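Local coordinates for pentafunctional AROM polypeptide (Schizosaccharomyces pombe, PDB 5SWV), which catalyses five consecutive steps of the shikimate pathway, the crystallised portion carrying its 3-dehydroquinate dehydratase and shikimate dehydrogenase activities, at residues F255-P260 / K296-P301; D289-V294 / M317-E322; K9-F14 / L213-T218; R404-S409 / I422-S427. All blocks are in the same frame, centred on the assembly; numbering follows the deposited sequence.

Contact 1 of 4, residues F255-P260 / K296-P301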
# COMPACT_ATOMS: atom_id res chain seq x y z
N PHE A 255 -0.28 21.65 1.56
CA PHE A 255 0.55 22.60 2.28
C PHE A 255 1.45 21.95 3.33
O PHE A 255 1.28 20.79 3.66
CB PHE A 255 -0.35 23.66 2.94
CG PHE A 255 -1.12 24.50 1.97
CD1 PHE A 255 -0.56 25.64 1.42
CD2 PHE A 255 -2.41 24.15 1.59
CE1 PHE A 255 -1.27 26.42 0.50
CE2 PHE A 255 -3.12 24.92 0.68
CZ PHE A 255 -2.55 26.06 0.14
N LEU A 256 2.43 22.71 3.80
CA LEU A 256 3.25 22.35 4.95
C LEU A 256 3.18 23.51 5.94
O LEU A 256 3.46 24.63 5.57
CB LEU A 256 4.70 22.12 4.53
CG LEU A 256 5.71 21.81 5.65
CD1 LEU A 256 5.33 20.54 6.42
CD2 LEU A 256 7.13 21.69 5.11
N PHE A 257 2.77 23.23 7.17
CA PHE A 257 2.75 24.23 8.22
C PHE A 257 3.92 23.99 9.16
O PHE A 257 4.28 22.84 9.42
CB PHE A 257 1.47 24.14 9.01
CG PHE A 257 0.21 24.23 8.19
CD1 PHE A 257 0.08 25.15 7.16
CD2 PHE A 257 -0.89 23.42 8.50
CE1 PHE A 257 -1.10 25.24 6.43
CE2 PHE A 257 -2.07 23.52 7.78
CZ PHE A 257 -2.17 24.42 6.75
N GLY A 258 4.47 25.08 9.70
CA GLY A 258 5.60 25.01 10.63
C GLY A 258 6.50 26.22 10.48
O GLY A 258 6.19 27.14 9.72
N LYS A 259 7.62 26.21 11.20
CA LYS A 259 8.57 27.33 11.21
C LYS A 259 9.87 26.94 11.92
O LYS A 259 9.84 26.55 13.08
CB LYS A 259 7.96 28.53 11.94
CG LYS A 259 8.69 29.84 11.71
CD LYS A 259 8.14 30.93 12.63
CE LYS A 259 9.00 32.19 12.66
NZ LYS A 259 8.70 33.03 11.47
N PRO A 260 11.03 27.03 11.24
CA PRO A 260 11.27 27.38 9.82
C PRO A 260 11.00 26.21 8.87
O PRO A 260 11.29 25.06 9.20
CB PRO A 260 12.75 27.76 9.81
CG PRO A 260 13.36 26.95 10.92
CD PRO A 260 12.29 26.80 11.97
N LYS A 296 -7.47 29.66 8.06
CA LYS A 296 -8.07 30.14 6.80
C LYS A 296 -7.63 29.31 5.57
O LYS A 296 -8.31 29.31 4.54
CB LYS A 296 -7.76 31.63 6.59
CG LYS A 296 -6.33 31.91 6.15
CD LYS A 296 -5.80 33.22 6.73
CE LYS A 296 -4.34 33.45 6.35
NZ LYS A 296 -3.54 34.00 7.48
N VAL A 297 -6.49 28.63 5.70
CA VAL A 297 -5.99 27.69 4.70
C VAL A 297 -6.81 26.40 4.73
O VAL A 297 -7.17 25.85 3.69
CB VAL A 297 -4.51 27.34 4.93
CG1 VAL A 297 -4.01 26.31 3.91
CG2 VAL A 297 -3.65 28.60 4.89
N LEU A 298 -7.08 25.93 5.95
CA LEU A 298 -7.87 24.72 6.18
C LEU A 298 -9.29 24.84 5.64
O LEU A 298 -9.90 23.83 5.34
CB LEU A 298 -7.93 24.38 7.67
CG LEU A 298 -6.63 24.15 8.46
CD1 LEU A 298 -6.99 23.81 9.91
CD2 LEU A 298 -5.75 23.07 7.88
N ASN A 299 -9.80 26.07 5.55
CA ASN A 299 -11.15 26.33 5.01
C ASN A 299 -11.21 26.73 3.53
O ASN A 299 -12.30 27.02 3.04
CB ASN A 299 -11.86 27.41 5.85
CG ASN A 299 -12.19 26.94 7.25
OD1 ASN A 299 -12.43 25.76 7.48
ND2 ASN A 299 -12.19 27.86 8.20
N LEU A 300 -10.08 26.73 2.81
CA LEU A 300 -10.12 27.02 1.38
C LEU A 300 -11.00 25.99 0.69
O LEU A 300 -10.98 24.84 1.07
CB LEU A 300 -8.72 27.01 0.76
CG LEU A 300 -7.78 28.14 1.17
CD1 LEU A 300 -6.40 27.84 0.61
CD2 LEU A 300 -8.26 29.51 0.72
N PRO A 301 -11.80 26.41 -0.30
CA PRO A 301 -12.69 25.40 -0.94
C PRO A 301 -11.94 24.20 -1.57
O PRO A 301 -12.44 23.08 -1.55
CB PRO A 301 -13.45 26.22 -2.01
CG PRO A 301 -12.61 27.45 -2.24
CD PRO A 301 -11.91 27.74 -0.94
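Val297 meets two phenylalanines of one strand, Phe255 and Phe257, with a single methyl group, and the contact is wholly apolar. The interaction with Phe255 is a CH-pi contact: Val297 CG1 lies over one face of the ring, 3.7 Å from its centroid and 20° off the ring normal. It is displaced toward the rim, where it comes within 3.6 Å of Phe255 CD2. With CG1 anti to the backbone N of Val297 (chi1 178°), this branch is the one presented to the strand.

Phe257 receives the same methyl differently. Val297 CG1 lies in the plane of its ring, at the edge, 3.9 Å from Phe257 CZ. The remaining contacts are leucine methyls against the rings. Leu298 CD2 packs 3.7 Å from Phe257 CE2, also near the ring plane, and Leu300 CD1 reaches Phe255 CZ at 4.3 Å.

Among backbone bonds, Leu300 N donates to Val297 O at 3.2 Å as the short, weakly bonded helix gives way to a turn. Phe286 touches Phe255 and Val297, and Ala306 touches both phenylalanines.

Helix 295-298 connects strands 282-285 and 303-308, which flank strand 253-257 in the sheet, so it packs across the strand lying between those it joins. This is the beta-alpha-beta crossover packing of an alpha/beta domain, here the substrate-binding domain of the shikimate dehydrogenase.

Contact 2 of 4, residues D289-V294 / M317-E322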
# COMPACT_ATOMS: atom_id res chain seq x y z
N ASP A 289 3.73 32.57 11.77
CA ASP A 289 4.26 33.00 13.07
C ASP A 289 3.46 32.43 14.24
O ASP A 289 4.03 32.12 15.29
CB ASP A 289 4.30 34.53 13.16
CG ASP A 289 5.42 35.15 12.31
OD1 ASP A 289 6.44 34.47 12.04
OD2 ASP A 289 5.29 36.32 11.93
N THR A 290 2.16 32.32 14.04
CA THR A 290 1.28 31.61 14.95
C THR A 290 0.66 30.43 14.22
O THR A 290 0.64 30.37 12.99
CB THR A 290 0.15 32.51 15.54
OG1 THR A 290 -0.89 32.73 14.57
CG2 THR A 290 0.70 33.86 16.01
N VAL A 291 0.15 29.49 15.01
CA VAL A 291 -0.63 28.38 14.49
C VAL A 291 -2.03 28.80 14.00
O VAL A 291 -2.63 28.12 13.18
CB VAL A 291 -0.78 27.27 15.56
CG1 VAL A 291 -1.77 27.68 16.66
CG2 VAL A 291 -1.17 25.94 14.92
N ASP A 292 -2.54 29.92 14.51
CA ASP A 292 -3.93 30.31 14.24
C ASP A 292 -4.14 30.83 12.85
O ASP A 292 -5.26 30.80 12.34
CB ASP A 292 -4.39 31.33 15.26
CG ASP A 292 -4.42 30.75 16.64
OD1 ASP A 292 -5.37 29.97 16.91
OD2 ASP A 292 -3.46 31.02 17.41
N GLU A 293 -3.04 31.27 12.23
CA GLU A 293 -3.05 31.75 10.86
C GLU A 293 -3.27 30.64 9.83
O GLU A 293 -3.58 30.96 8.68
CB GLU A 293 -1.74 32.50 10.57
CG GLU A 293 -1.57 33.81 11.34
CD GLU A 293 -0.14 34.34 11.31
OE1 GLU A 293 0.16 35.20 10.46
OE2 GLU A 293 0.69 33.91 12.13
N VAL A 294 -3.15 29.37 10.21
CA VAL A 294 -3.39 28.26 9.27
C VAL A 294 -4.87 27.92 9.10
O VAL A 294 -5.24 27.16 8.21
CB VAL A 294 -2.60 26.96 9.63
CG1 VAL A 294 -1.16 27.27 10.03
CG2 VAL A 294 -3.31 26.14 10.70
N MET A 317 -3.83 20.37 16.86
CA MET A 317 -4.87 19.38 17.21
C MET A 317 -6.19 20.00 17.67
O MET A 317 -7.24 19.41 17.47
CB MET A 317 -4.34 18.42 18.28
CG MET A 317 -3.25 17.52 17.75
SD MET A 317 -2.36 16.60 19.01
CE MET A 317 -3.62 15.40 19.46
N LYS A 318 -6.10 21.16 18.30
CA LYS A 318 -7.19 22.13 18.44
C LYS A 318 -8.26 22.08 17.33
O LYS A 318 -9.46 21.95 17.61
CB LYS A 318 -6.59 23.54 18.46
CG LYS A 318 -7.24 24.53 19.41
CD LYS A 318 -6.94 26.00 19.03
CE LYS A 318 -5.45 26.34 18.88
NZ LYS A 318 -4.62 25.90 20.05
N PHE A 319 -7.81 22.17 16.07
CA PHE A 319 -8.70 22.32 14.92
C PHE A 319 -9.22 21.02 14.33
O PHE A 319 -9.96 21.07 13.33
CB PHE A 319 -7.98 23.06 13.79
CG PHE A 319 -7.48 24.41 14.16
CD1 PHE A 319 -8.37 25.43 14.48
CD2 PHE A 319 -6.12 24.68 14.16
CE1 PHE A 319 -7.91 26.69 14.81
CE2 PHE A 319 -5.65 25.94 14.50
CZ PHE A 319 -6.54 26.95 14.82
N MET A 320 -8.81 19.88 14.87
CA MET A 320 -9.24 18.60 14.34
C MET A 320 -10.54 18.19 15.01
O MET A 320 -10.73 18.40 16.20
CB MET A 320 -8.18 17.53 14.61
CG MET A 320 -6.79 17.78 14.03
SD MET A 320 -6.72 17.95 12.22
CE MET A 320 -6.80 19.73 12.10
N ASP A 321 -11.42 17.60 14.21
CA ASP A 321 -12.67 16.98 14.68
C ASP A 321 -12.47 15.49 15.04
O ASP A 321 -13.22 14.93 15.83
CB ASP A 321 -13.74 17.08 13.58
CG ASP A 321 -13.99 18.53 13.13
OD1 ASP A 321 -14.60 19.27 13.91
OD2 ASP A 321 -13.60 18.92 12.01
N GLU A 322 -11.49 14.85 14.39
CA GLU A 322 -11.16 13.44 14.53
C GLU A 322 -9.66 13.28 14.64
O GLU A 322 -8.92 14.10 14.08
CB GLU A 322 -11.55 12.68 13.28
CG GLU A 322 -13.01 12.35 13.13
CD GLU A 322 -13.29 11.63 11.82
OE1 GLU A 322 -12.36 11.00 11.23
OE2 GLU A 322 -14.45 11.68 11.36
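Phe319 points the outer end of its ring at Val291, Asp292 and Val294, beside a short 3-10 segment, joining two surface loops of the shikimate dehydrogenase substrate-binding domain, an alpha/beta fold. The first loop leads into helix 295-298 and the second into edge strand 322-323. With CG anti to its own carbonyl carbon (chi1 -58°), Phe319 directs the ring across the gap, where CE2 and CZ do the touching.

The Asp292 carboxylate stands nearly upright to the ring, the two planes 85° apart. Its OD1 approaches the ring edge, near the plane, 3.9 Å from Phe319 CZ. Val291 O lies obliquely to the ring, 4.0 Å from Phe319 CE2; this carbonyl also accepts from Val294 N, the bond that closes the turn. Two loose methyl contacts flank it, Val291 CG2 and Val294 CG2 each lying 4.5 Å from Phe319 CE2. Leu298 and Gln295 of the following helix also touch the ring.

Within the first loop, Glu293 OE2 accepts from both Thr290 N and Thr290 OG1, tying Glu293 back to Thr290 at the start of the turn.

Lys318 bends at chi3 and chi4, its CD passing over one face of Phe319. Its amine makes a weak bond to Ser315 O, and Lys318 NZ stays 5.2 Å from Asp292 OD1, too far for a salt bridge.

Contact 3 of 4, residues K9-F14 / L213-T218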
# COMPACT_ATOMS: atom_id res chain seq x y z
N LYS A 9 -14.15 3.01 -0.05
CA LYS A 9 -13.22 3.84 -0.85
C LYS A 9 -13.95 4.42 -2.08
O LYS A 9 -14.83 3.78 -2.65
CB LYS A 9 -12.02 3.00 -1.30
CG LYS A 9 -10.72 3.75 -1.52
CD LYS A 9 -9.57 2.75 -1.51
CE LYS A 9 -8.21 3.41 -1.56
NZ LYS A 9 -7.79 3.71 -2.95
N LYS A 10 -13.59 5.64 -2.46
CA LYS A 10 -14.20 6.29 -3.62
C LYS A 10 -13.81 5.60 -4.92
O LYS A 10 -14.69 5.27 -5.70
CB LYS A 10 -13.83 7.77 -3.68
CG LYS A 10 -14.69 8.66 -2.78
CD LYS A 10 -14.97 10.01 -3.42
CE LYS A 10 -15.96 9.89 -4.59
NZ LYS A 10 -15.69 10.87 -5.68
N ARG A 11 -12.51 5.40 -5.13
CA ARG A 11 -11.96 4.81 -6.35
C ARG A 11 -10.92 3.76 -6.04
O ARG A 11 -9.94 4.05 -5.37
CB ARG A 11 -11.29 5.89 -7.19
CG ARG A 11 -12.28 6.77 -7.93
CD ARG A 11 -11.65 8.03 -8.50
NE ARG A 11 -12.71 8.75 -9.22
CZ ARG A 11 -13.26 9.92 -8.87
NH1 ARG A 11 -12.86 10.60 -7.79
NH2 ARG A 11 -14.23 10.41 -9.63
N SER A 12 -11.12 2.55 -6.55
CA SER A 12 -10.10 1.51 -6.45
C SER A 12 -9.66 1.06 -7.83
O SER A 12 -10.40 1.20 -8.82
CB SER A 12 -10.60 0.31 -5.62
OG SER A 12 -12.02 0.21 -5.65
N THR A 13 -8.44 0.54 -7.90
CA THR A 13 -7.87 -0.00 -9.13
C THR A 13 -7.08 -1.24 -8.80
O THR A 13 -6.70 -1.44 -7.66
CB THR A 13 -6.91 1.00 -9.81
OG1 THR A 13 -5.73 1.15 -9.03
CG2 THR A 13 -7.57 2.36 -9.99
N PHE A 14 -6.83 -2.09 -9.79
CA PHE A 14 -5.96 -3.23 -9.60
C PHE A 14 -5.13 -3.53 -10.85
O PHE A 14 -5.60 -3.36 -11.98
CB PHE A 14 -6.72 -4.47 -9.14
CG PHE A 14 -7.59 -5.10 -10.20
CD1 PHE A 14 -7.07 -6.04 -11.08
CD2 PHE A 14 -8.96 -4.80 -10.27
CE1 PHE A 14 -7.88 -6.66 -12.03
CE2 PHE A 14 -9.78 -5.41 -11.23
CZ PHE A 14 -9.23 -6.33 -12.12
N LEU A 213 -14.73 6.12 -16.17
CA LEU A 213 -15.92 6.31 -15.31
C LEU A 213 -16.21 5.17 -14.31
O LEU A 213 -16.95 5.39 -13.33
CB LEU A 213 -17.18 6.52 -16.17
CG LEU A 213 -17.17 7.73 -17.11
CD1 LEU A 213 -18.47 7.79 -17.90
CD2 LEU A 213 -16.93 9.02 -16.34
N ASN A 214 -15.68 3.98 -14.56
CA ASN A 214 -15.83 2.88 -13.62
C ASN A 214 -14.97 3.08 -12.36
O ASN A 214 -13.75 2.93 -12.40
CB ASN A 214 -15.47 1.57 -14.29
CG ASN A 214 -15.59 0.39 -13.35
OD1 ASN A 214 -16.68 -0.04 -13.03
ND2 ASN A 214 -14.47 -0.13 -12.89
N LYS A 215 -15.59 3.43 -11.25
CA LYS A 215 -14.84 3.84 -10.05
C LYS A 215 -14.35 2.66 -9.25
O LYS A 215 -13.25 2.68 -8.75
CB LYS A 215 -15.67 4.79 -9.19
CG LYS A 215 -15.90 6.10 -9.92
CD LYS A 215 -16.69 7.14 -9.14
CE LYS A 215 -18.06 6.60 -8.76
NZ LYS A 215 -19.08 7.68 -8.72
N PHE A 216 -15.17 1.62 -9.19
CA PHE A 216 -14.89 0.45 -8.37
C PHE A 216 -14.06 -0.62 -9.09
O PHE A 216 -14.54 -1.25 -10.03
CB PHE A 216 -16.20 -0.16 -7.90
CG PHE A 216 -16.02 -1.33 -7.00
CD1 PHE A 216 -15.62 -1.15 -5.68
CD2 PHE A 216 -16.23 -2.63 -7.47
CE1 PHE A 216 -15.43 -2.24 -4.84
CE2 PHE A 216 -16.04 -3.72 -6.63
CZ PHE A 216 -15.64 -3.53 -5.31
N MET A 217 -12.82 -0.82 -8.62
CA MET A 217 -11.90 -1.89 -9.07
C MET A 217 -11.69 -1.94 -10.58
O MET A 217 -11.98 -2.95 -11.23
CB MET A 217 -12.35 -3.27 -8.55
CG MET A 217 -12.32 -3.40 -7.04
SD MET A 217 -12.85 -5.05 -6.48
CE MET A 217 -11.39 -6.00 -6.90
N THR A 218 -11.19 -0.84 -11.13
CA THR A 218 -10.83 -0.77 -12.55
C THR A 218 -9.50 -1.47 -12.76
O THR A 218 -8.58 -1.28 -11.97
CB THR A 218 -10.70 0.69 -13.04
OG1 THR A 218 -11.95 1.37 -12.87
CG2 THR A 218 -10.33 0.74 -14.50
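Ser12 and Thr13 run beside Lys215 to Thr218 where the first and last strands of the type I dehydroquinase TIM barrel meet, closing its eight-stranded parallel sheet. The backbones are laced by bonds from Ser12 N to Lys215 O (3.1 Å), Thr218 N to Ser12 O (3.2 Å) and Phe14 N to Thr218 O (2.9 Å). Thr13 pairs with Thr218, their side chains on the same face.

Ser12 adds a side-chain bond to this ladder. Its OG accepts from Met217 N at 3.2 Å, with an N-H...O angle of 149°, just where Met217 adopts left-handed backbone angles.

Met217 points broadly away from the first strand, though its CB still touches Phe14 CD2. With CG anti to its carbonyl carbon (chi1 -64°) and a bend at chi3, it folds over its neighbour, CG above the centre of the Phe216 ring. Phe6 and Ile199 touch both side chains. Phe14 adopts chi1 of 72°, placing CG between its backbone N and carbonyl carbon; the ring is thereby brought edge-on to Met217 O, which lies near its plane and 3.3 Å from Phe14 CE2.

Nearer the surface, Arg11 and Lys215 cross with their aliphatic parts in contact, Arg11 CG lying 4.1 Å from Lys215 CB. Arg11 NH2 pairs with Glu248 in a salt bridge.

Asn214 OD1 is held by Arg187 and Leu200; its ND2 donates to Phe216 O at 3.1 Å, from above the carbonyl plane.

Contact 4 of 4, residues R404-S409 / I422-S427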
# COMPACT_ATOMS: atom_id res chain seq x y z
N ARG A 404 21.40 6.84 28.19
CA ARG A 404 22.38 7.38 29.13
C ARG A 404 21.94 7.12 30.56
O ARG A 404 22.77 6.80 31.38
CB ARG A 404 22.59 8.88 28.93
CG ARG A 404 23.35 9.25 27.65
CD ARG A 404 22.99 10.66 27.21
NE ARG A 404 23.81 11.15 26.10
CZ ARG A 404 25.06 11.60 26.21
NH1 ARG A 404 25.68 11.64 27.39
NH2 ARG A 404 25.71 12.04 25.14
N THR A 405 20.65 7.25 30.84
CA THR A 405 20.12 7.02 32.19
C THR A 405 18.89 6.11 32.19
O THR A 405 18.17 6.00 31.19
CB THR A 405 19.80 8.34 32.94
OG1 THR A 405 18.59 8.94 32.44
CG2 THR A 405 20.97 9.35 32.83
N LEU A 406 18.66 5.48 33.34
CA LEU A 406 17.49 4.65 33.55
C LEU A 406 16.21 5.46 33.51
O LEU A 406 15.22 4.99 32.94
CB LEU A 406 17.58 3.94 34.90
CG LEU A 406 18.59 2.80 35.01
CD1 LEU A 406 18.75 2.38 36.47
CD2 LEU A 406 18.17 1.63 34.13
N ALA A 407 16.20 6.64 34.13
CA ALA A 407 15.00 7.47 34.20
C ALA A 407 14.45 7.81 32.80
O ALA A 407 13.24 7.85 32.60
CB ALA A 407 15.26 8.74 34.99
N ASN A 408 15.35 8.07 31.86
CA ASN A 408 14.98 8.28 30.46
C ASN A 408 14.24 7.07 29.89
O ASN A 408 13.15 7.23 29.36
CB ASN A 408 16.23 8.59 29.60
CG ASN A 408 16.59 10.07 29.59
OD1 ASN A 408 15.77 10.92 29.23
ND2 ASN A 408 17.82 10.39 29.95
N SER A 409 14.82 5.88 30.02
CA SER A 409 14.22 4.66 29.50
C SER A 409 12.88 4.35 30.17
O SER A 409 11.93 3.92 29.51
CB SER A 409 15.14 3.46 29.68
OG SER A 409 16.39 3.67 29.07
N ILE A 422 9.19 -4.59 26.32
CA ILE A 422 10.30 -3.66 26.47
C ILE A 422 11.22 -4.17 27.57
O ILE A 422 10.74 -4.49 28.64
CB ILE A 422 9.82 -2.23 26.81
CG1 ILE A 422 8.88 -1.73 25.71
CG2 ILE A 422 11.02 -1.28 26.93
CD1 ILE A 422 8.18 -0.43 26.04
N HIS A 423 12.51 -4.26 27.28
CA HIS A 423 13.54 -4.66 28.25
C HIS A 423 14.60 -3.59 28.30
O HIS A 423 15.37 -3.44 27.37
CB HIS A 423 14.14 -6.00 27.85
CG HIS A 423 13.13 -7.11 27.83
ND1 HIS A 423 12.61 -7.65 28.98
CD2 HIS A 423 12.49 -7.71 26.80
CE1 HIS A 423 11.71 -8.56 28.67
NE2 HIS A 423 11.62 -8.63 27.35
N ILE A 424 14.64 -2.84 29.40
CA ILE A 424 15.58 -1.73 29.56
C ILE A 424 16.97 -2.28 29.86
O ILE A 424 17.12 -3.27 30.56
CB ILE A 424 15.10 -0.77 30.68
CG1 ILE A 424 13.79 -0.08 30.26
CG2 ILE A 424 16.16 0.27 31.01
CD1 ILE A 424 13.01 0.53 31.40
N ILE A 425 17.98 -1.62 29.31
CA ILE A 425 19.39 -1.92 29.55
C ILE A 425 19.99 -0.73 30.28
O ILE A 425 19.92 0.39 29.77
CB ILE A 425 20.15 -2.09 28.23
CG1 ILE A 425 19.62 -3.31 27.47
CG2 ILE A 425 21.65 -2.22 28.48
CD1 ILE A 425 20.13 -3.41 26.05
N ASP A 426 20.60 -0.98 31.44
CA ASP A 426 21.27 0.03 32.25
C ASP A 426 22.72 0.07 31.83
O ASP A 426 23.46 -0.90 32.02
CB ASP A 426 21.16 -0.32 33.75
CG ASP A 426 21.71 0.78 34.68
OD1 ASP A 426 22.13 1.87 34.23
OD2 ASP A 426 21.74 0.53 35.90
N SER A 427 23.13 1.19 31.26
CA SER A 427 24.51 1.36 30.81
C SER A 427 25.52 1.43 31.97
O SER A 427 26.72 1.27 31.73
CB SER A 427 24.64 2.58 29.90
OG SER A 427 23.88 3.68 30.36
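Leu406 and Ser409 of helix 406-413 pack on Asp426 and Ile424 of strand 422-426, within a beta-alpha-beta unit that begins with strand 398-403. The unit forms one margin of the six-stranded parallel sheet of the Rossmann-like domain of the shikimate dehydrogenase. The helix starts directly after the sequence Asn403-Arg404-Thr405, which in NADP-dependent relatives commonly contacts the adenosine phosphate; a similar role is probable here.

Leu406 and Asp426 cross at about a right angle. The carboxylate carbon CG of Asp426 is anti to the backbone N (chi1 -174°), which lays the side chain across the leucine fork: Asp426 CB is 3.6 Å from Leu406 CD2, and Asp426 OD2 is equally close to Leu406 CD1. The polar need of the carboxylate is met partly by Asp428 N, which donates to OD1.

Ile424 faces the helix directly. Its CG2 lies 3.6 Å from Ser409 CB and 4.0 Å from Leu406 CD2, thus touching successive turns of the helix. The Ser409 hydroxyl, although also close to Ile424 CG2, bonds to Asn403 ND2.

Thr405 is the N-cap, its OG1 receiving weak bonds from Asn408 N and ND2. Beside the start of the helix, Asn403 O is hydrogen-bonded to Ser427 OG, while Arg404 O lies 3.5 Å from Ser427 OG at an angle too poor for a bond.

Along the chain, contact 3 closes first, within the dehydroquinase barrel; contacts 1 and 2 follow in the substrate-binding domain of the dehydrogenase, and contact 4 comes last in its Rossmann-like domain. Contacts 1 and 2 have centres 9 Å apart and alternate in sequence. They touch through the Lys259-Asp289 salt bridge and through packing of Phe257 on Val294 and Leu298 on Phe319, so the two adjoin, partly through helix 295-298. Contact 3 lies about 30 Å from contact 1 and 49 Å from contact 4, centre to centre, and contact 4 is 35 Å from contact 2. The contacts thus sample three domains of one chain: the dehydroquinase barrel and the two domains of the dehydrogenase.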